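Local coordinates for protein glycosyl hydrolase (Streptomyces cattleya, PDB 7LR8) that probably hydrolyses the Manβ1-4GlcNAc linkage of N-glycan core fragments as a family GH5 (subfamily 18) glycoside hydrolase, at residues B[70-73]-B[74-78]; B[186-189]-B[190-193]. The protein carries 1 engineered substitution. All blocks are in the same frame, centred on the assembly; numbering follows the deposited sequence.

In the fold
Contact 1 comes first along the chain and contact 2 follows in series. Contact 1 (70-78) is the opening of helix 71-86, the helix that precedes strand 90-94. Contact 2 (186-193) is the turn that leads from the end of helix 170-187 into strand 194-196. Both strands belong to the parallel eight-stranded sheet that closes as the (β/α)8 barrel of GH5 enzymes, and strand 145-152 lies between them. The centres are 19 Å apart and the nearest atoms about 11 Å apart, so the two do not touch. Both lie away from the glycan pocket. Contact 1 reaches the second subunit; contact 2 is built within one chain.

Contact 1 (B[70-73]-B[74-78]); sequences RPRA and VEQLA. With SO4 (sulfate ion), chain K.
The backbone of 70-78 turns into a helix, with R70 as the N-cap residue and regular i to i+4 bonds such as V74 N to R70 O (3.2 Å) and L77 N to A73 O (3.0 Å). One turn apart, R72 and Q76 share a sulfate ion, probably from the crystallisation liquor. R72 has CG anti to the backbone N (chi1 -177°) and stays extended to NE, which carries the guanidinium out to the ion. R72 NE bonds sulfate O1 at 2.8 Å and R72 NH2 bonds sulfate O3 at 2.6 Å, both nearly straight. Q76 NE2 lies over one face of the guanidinium and gives a third bond, to sulfate O4 at 3.0 Å. The amide and guanidinium planes are 44° apart. This is the first turn of barrel helix 71-86, and V74 packs on L135 and A138 of helix 122-139. Alanine in place of R72 removes two of these three bonds; the sulfate would probably be held only weakly, and L31 O of the second subunit would lose its NH1 donor. Q76 OE1 accepts from a water at 2.8 Å. The same water accepts from R70 NH1, while R70 NE forms a salt bridge with D32 of the second subunit.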
loop_
_atom_site.group_PDB
_atom_site.type_symbol
_atom_site.label_atom_id
_atom_site.label_comp_id
_atom_site.label_asym_id
_atom_site.label_seq_id
_atom_site.Cartn_x
_atom_site.Cartn_y
_atom_site.Cartn_z
ATOM N N ARG B 70 -12.674 -7.918 -4.382
ATOM C CA ARG B 70 -13.097 -7.546 -5.717
ATOM C C ARG B 70 -13.474 -8.774 -6.534
ATOM O O ARG B 70 -12.613 -9.642 -6.770
ATOM C CB ARG B 70 -11.984 -6.770 -6.399
ATOM C CG ARG B 70 -11.826 -5.342 -5.843
ATOM C CD ARG B 70 -10.648 -4.636 -6.519
ATOM N NE ARG B 70 -10.730 -4.748 -7.974
ATOM C CZ ARG B 70 -9.839 -5.361 -8.750
ATOM N NH1 ARG B 70 -8.757 -5.934 -8.237
ATOM N NH2 ARG B 70 -10.042 -5.400 -10.065
ATOM N N PRO B 71 -14.718 -8.875 -6.997
ATOM C CA PRO B 71 -15.115 -10.008 -7.854
ATOM C C PRO B 71 -14.233 -10.172 -9.085
ATOM O O PRO B 71 -13.972 -11.307 -9.490
ATOM C CB PRO B 71 -16.562 -9.662 -8.225
ATOM C CG PRO B 71 -17.066 -8.841 -7.052
ATOM C CD PRO B 71 -15.855 -7.998 -6.669
ATOM N N ARG B 72 -13.759 -9.075 -9.683
ATOM C CA ARG B 72 -12.964 -9.182 -10.906
ATOM C C ARG B 72 -11.603 -9.813 -10.637
ATOM O O ARG B 72 -11.079 -10.559 -11.472
ATOM C CB ARG B 72 -12.787 -7.801 -11.540
ATOM C CG ARG B 72 -12.030 -7.811 -12.879
ATOM C CD ARG B 72 -11.611 -6.384 -13.237
ATOM N NE ARG B 72 -11.217 -6.264 -14.636
ATOM C CZ ARG B 72 -10.657 -5.181 -15.164
ATOM N NH1 ARG B 72 -10.418 -4.116 -14.407
ATOM N NH2 ARG B 72 -10.337 -5.167 -16.448
ATOM N N ALA B 73 -10.996 -9.491 -9.493
ATOM C CA ALA B 73 -9.719 -10.093 -9.138
ATOM C C ALA B 73 -9.869 -11.591 -8.935
ATOM O O ALA B 73 -9.024 -12.382 -9.386
ATOM C CB ALA B 73 -9.164 -9.432 -7.875
ATOM N N VAL B 74 -10.950 -11.991 -8.267
ATOM C CA VAL B 74 -11.250 -13.403 -8.072
ATOM C C VAL B 74 -11.408 -14.105 -9.417
ATOM O O VAL B 74 -10.880 -15.202 -9.624
ATOM C CB VAL B 74 -12.506 -13.544 -7.190
ATOM C CG1 VAL B 74 -12.960 -14.981 -7.127
ATOM C CG2 VAL B 74 -12.235 -12.965 -5.772
ATOM N N GLU B 75 -12.116 -13.477 -10.356
ATOM C CA GLU B 75 -12.326 -14.090 -11.663
ATOM C C GLU B 75 -11.043 -14.134 -12.496
ATOM O O GLU B 75 -10.849 -15.075 -13.276
ATOM C CB GLU B 75 -13.439 -13.346 -12.396
ATOM C CG GLU B 75 -14.800 -13.533 -11.685
ATOM C CD GLU B 75 -15.920 -12.671 -12.223
ATOM O OE1 GLU B 75 -15.754 -12.067 -13.302
ATOM O OE2 GLU B 75 -16.979 -12.606 -11.557
ATOM N N GLN B 76 -10.165 -13.133 -12.364
ATOM C CA GLN B 76 -8.870 -13.195 -13.041
ATOM C C GLN B 76 -8.034 -14.345 -12.496
ATOM O O GLN B 76 -7.385 -15.071 -13.256
ATOM C CB GLN B 76 -8.127 -11.860 -12.886
ATOM C CG GLN B 76 -8.781 -10.690 -13.640
ATOM C CD GLN B 76 -8.305 -9.332 -13.128
ATOM O OE1 GLN B 76 -7.697 -9.243 -12.060
ATOM N NE2 GLN B 76 -8.576 -8.275 -13.893
ATOM N N LEU B 77 -8.064 -14.542 -11.176
ATOM C CA LEU B 77 -7.347 -15.666 -10.576
ATOM C C LEU B 77 -7.891 -17.000 -11.080
ATOM O O LEU B 77 -7.118 -17.934 -11.340
ATOM C CB LEU B 77 -7.441 -15.582 -9.052
ATOM C CG LEU B 77 -6.753 -16.693 -8.253
ATOM C CD1 LEU B 77 -5.236 -16.730 -8.539
ATOM C CD2 LEU B 77 -7.024 -16.531 -6.768
ATOM N N ALA B 78 -9.215 -17.103 -11.237
ATOM C CA ALA B 78 -9.795 -18.325 -11.796
ATOM C C ALA B 78 -9.371 -18.517 -13.247
ATOM O O ALA B 78 -9.085 -19.644 -13.670
ATOM C CB ALA B 78 -11.325 -18.292 -11.675
HETATM S S SO4 K . -10.615 -8.723 -17.103
HETATM O O1 SO4 K . -11.545 -8.654 -15.979
HETATM O O2 SO4 K . -11.141 -9.644 -18.106
HETATM O O3 SO4 K . -10.462 -7.396 -17.692
HETATM O O4 SO4 K . -9.316 -9.204 -16.645
HETATM O O HOH W 1 -7.414 -6.920 -10.575
#

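Contact 2 (B[186-189]-B[190-193]); sequences RGAP and GRLH
R191, the last residue of a tight turn, folds back over it to the carbonyl oxygen of P189. Its CB lies 3.6 Å from A188 O. From there the chain bends twice, at chi2 (47°) and chi3 (64°), and this brings the tip back to P189. CD only skirts P189 O. R191 NE then bonds P189 O at 2.9 Å, from above the carbonyl plane. R191 NH1 bonds P189 O as well, at 2.8 Å and closer to the plane. Both donors come from the same face of the carbonyl, and the oxygen lies close to the guanidinium plane, so the grip is side-on and both bonds end on one atom. A188 CB sits over one face of the guanidinium, toward its rim. NH2 turns to A140 O. The R191 side chain has a second conformer, so this two-nitrogen grip describes one state and need not be held all the time.

The backbone beneath is a type II beta turn from A188 to R191, closed by a weak bond from R191 N to A188 O at 3.3 Å. G190 has a positive phi (85°); a side chain here would collide with P189 O, so glycine suits the position. A188 O also takes a straight bond from H193 NE2 at 2.8 Å, with the oxygen near the imidazole plane. H193 ND1 is bonded to M148 N, so both ring nitrogens are engaged and the ring is fixed in its rotation.

A188 is the first residue past helix 170-187. H193 packs against L181 and C184 of that helix, and the chain then enters strand 194-196, next to strand 145-152 in the barrel.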
loop_
_atom_site.group_PDB
_atom_site.type_symbol
_atom_site.label_atom_id
_atom_site.label_comp_id
_atom_site.label_asym_id
_atom_site.label_seq_id
_atom_site.Cartn_x
_atom_site.Cartn_y
_atom_site.Cartn_z
ATOM N N ARG B 186 -12.908 -24.389 4.947
ATOM C CA ARG B 186 -14.319 -24.111 4.687
ATOM C C ARG B 186 -14.545 -23.746 3.223
ATOM O O ARG B 186 -15.554 -24.144 2.626
ATOM C CB ARG B 186 -14.819 -22.994 5.606
ATOM C CG ARG B 186 -14.858 -23.395 7.066
ATOM C CD ARG B 186 -15.771 -22.488 7.886
ATOM N NE ARG B 186 -15.397 -21.077 7.827
ATOM C CZ ARG B 186 -14.388 -20.539 8.496
ATOM N NH1 ARG B 186 -13.620 -21.298 9.264
ATOM N NH2 ARG B 186 -14.136 -19.243 8.382
ATOM N N GLY B 187 -13.607 -23.008 2.622
ATOM C CA GLY B 187 -13.780 -22.608 1.234
ATOM C C GLY B 187 -13.593 -23.760 0.262
ATOM O O GLY B 187 -14.309 -23.865 -0.738
ATOM N N ALA B 188 -12.609 -24.615 0.513
ATOM C CA ALA B 188 -12.302 -25.733 -0.379
ATOM C C ALA B 188 -12.036 -26.976 0.454
ATOM O O ALA B 188 -10.879 -27.354 0.694
ATOM C CB ALA B 188 -11.107 -25.401 -1.281
ATOM N N PRO B 189 -13.091 -27.663 0.889
ATOM C CA PRO B 189 -12.899 -28.833 1.747
ATOM C C PRO B 189 -12.093 -29.906 1.034
ATOM O O PRO B 189 -12.274 -30.158 -0.159
ATOM C CB PRO B 189 -14.333 -29.302 2.035
ATOM C CG PRO B 189 -15.179 -28.073 1.848
ATOM C CD PRO B 189 -14.518 -27.325 0.721
ATOM N N GLY B 190 -11.164 -30.508 1.768
ATOM C CA GLY B 190 -10.442 -31.648 1.257
ATOM C C GLY B 190 -9.231 -31.320 0.412
ATOM O O GLY B 190 -8.522 -32.244 0.003
ATOM N N ARG B 191 -8.959 -30.041 0.160
ATOM C CA ARG B 191 -7.813 -29.656 -0.646
ATOM C C ARG B 191 -6.589 -29.456 0.250
ATOM O O ARG B 191 -6.652 -29.578 1.478
ATOM C CB ARG B 191 -8.140 -28.407 -1.464
ATOM C CG ARG B 191 -8.479 -28.674 -2.932
ATOM C CD ARG B 191 -9.476 -29.814 -3.096
ATOM N NE ARG B 191 -10.770 -29.512 -2.495
ATOM C CZ ARG B 191 -11.786 -28.959 -3.148
ATOM N NH1 ARG B 191 -12.941 -28.731 -2.524
ATOM N NH2 ARG B 191 -11.650 -28.634 -4.427
ATOM N N LEU B 192 -5.454 -29.146 -0.375
ATOM C CA LEU B 192 -4.152 -29.137 0.296
ATOM C C LEU B 192 -3.879 -27.734 0.822
ATOM O O LEU B 192 -3.396 -26.873 0.088
ATOM C CB LEU B 192 -3.059 -29.584 -0.669
ATOM C CG LEU B 192 -1.638 -29.742 -0.118
ATOM C CD1 LEU B 192 -1.575 -31.000 0.723
ATOM C CD2 LEU B 192 -0.589 -29.782 -1.236
ATOM N N HIS B 193 -4.184 -27.497 2.097
ATOM C CA HIS B 193 -4.047 -26.172 2.694
ATOM C C HIS B 193 -2.913 -26.191 3.708
ATOM O O HIS B 193 -2.879 -27.053 4.597
ATOM C CB HIS B 193 -5.353 -25.712 3.352
ATOM C CG HIS B 193 -6.527 -25.764 2.428
ATOM N ND1 HIS B 193 -6.526 -25.146 1.193
ATOM C CD2 HIS B 193 -7.728 -26.385 2.541
ATOM C CE1 HIS B 193 -7.686 -25.370 0.596
ATOM N NE2 HIS B 193 -8.428 -26.126 1.388
#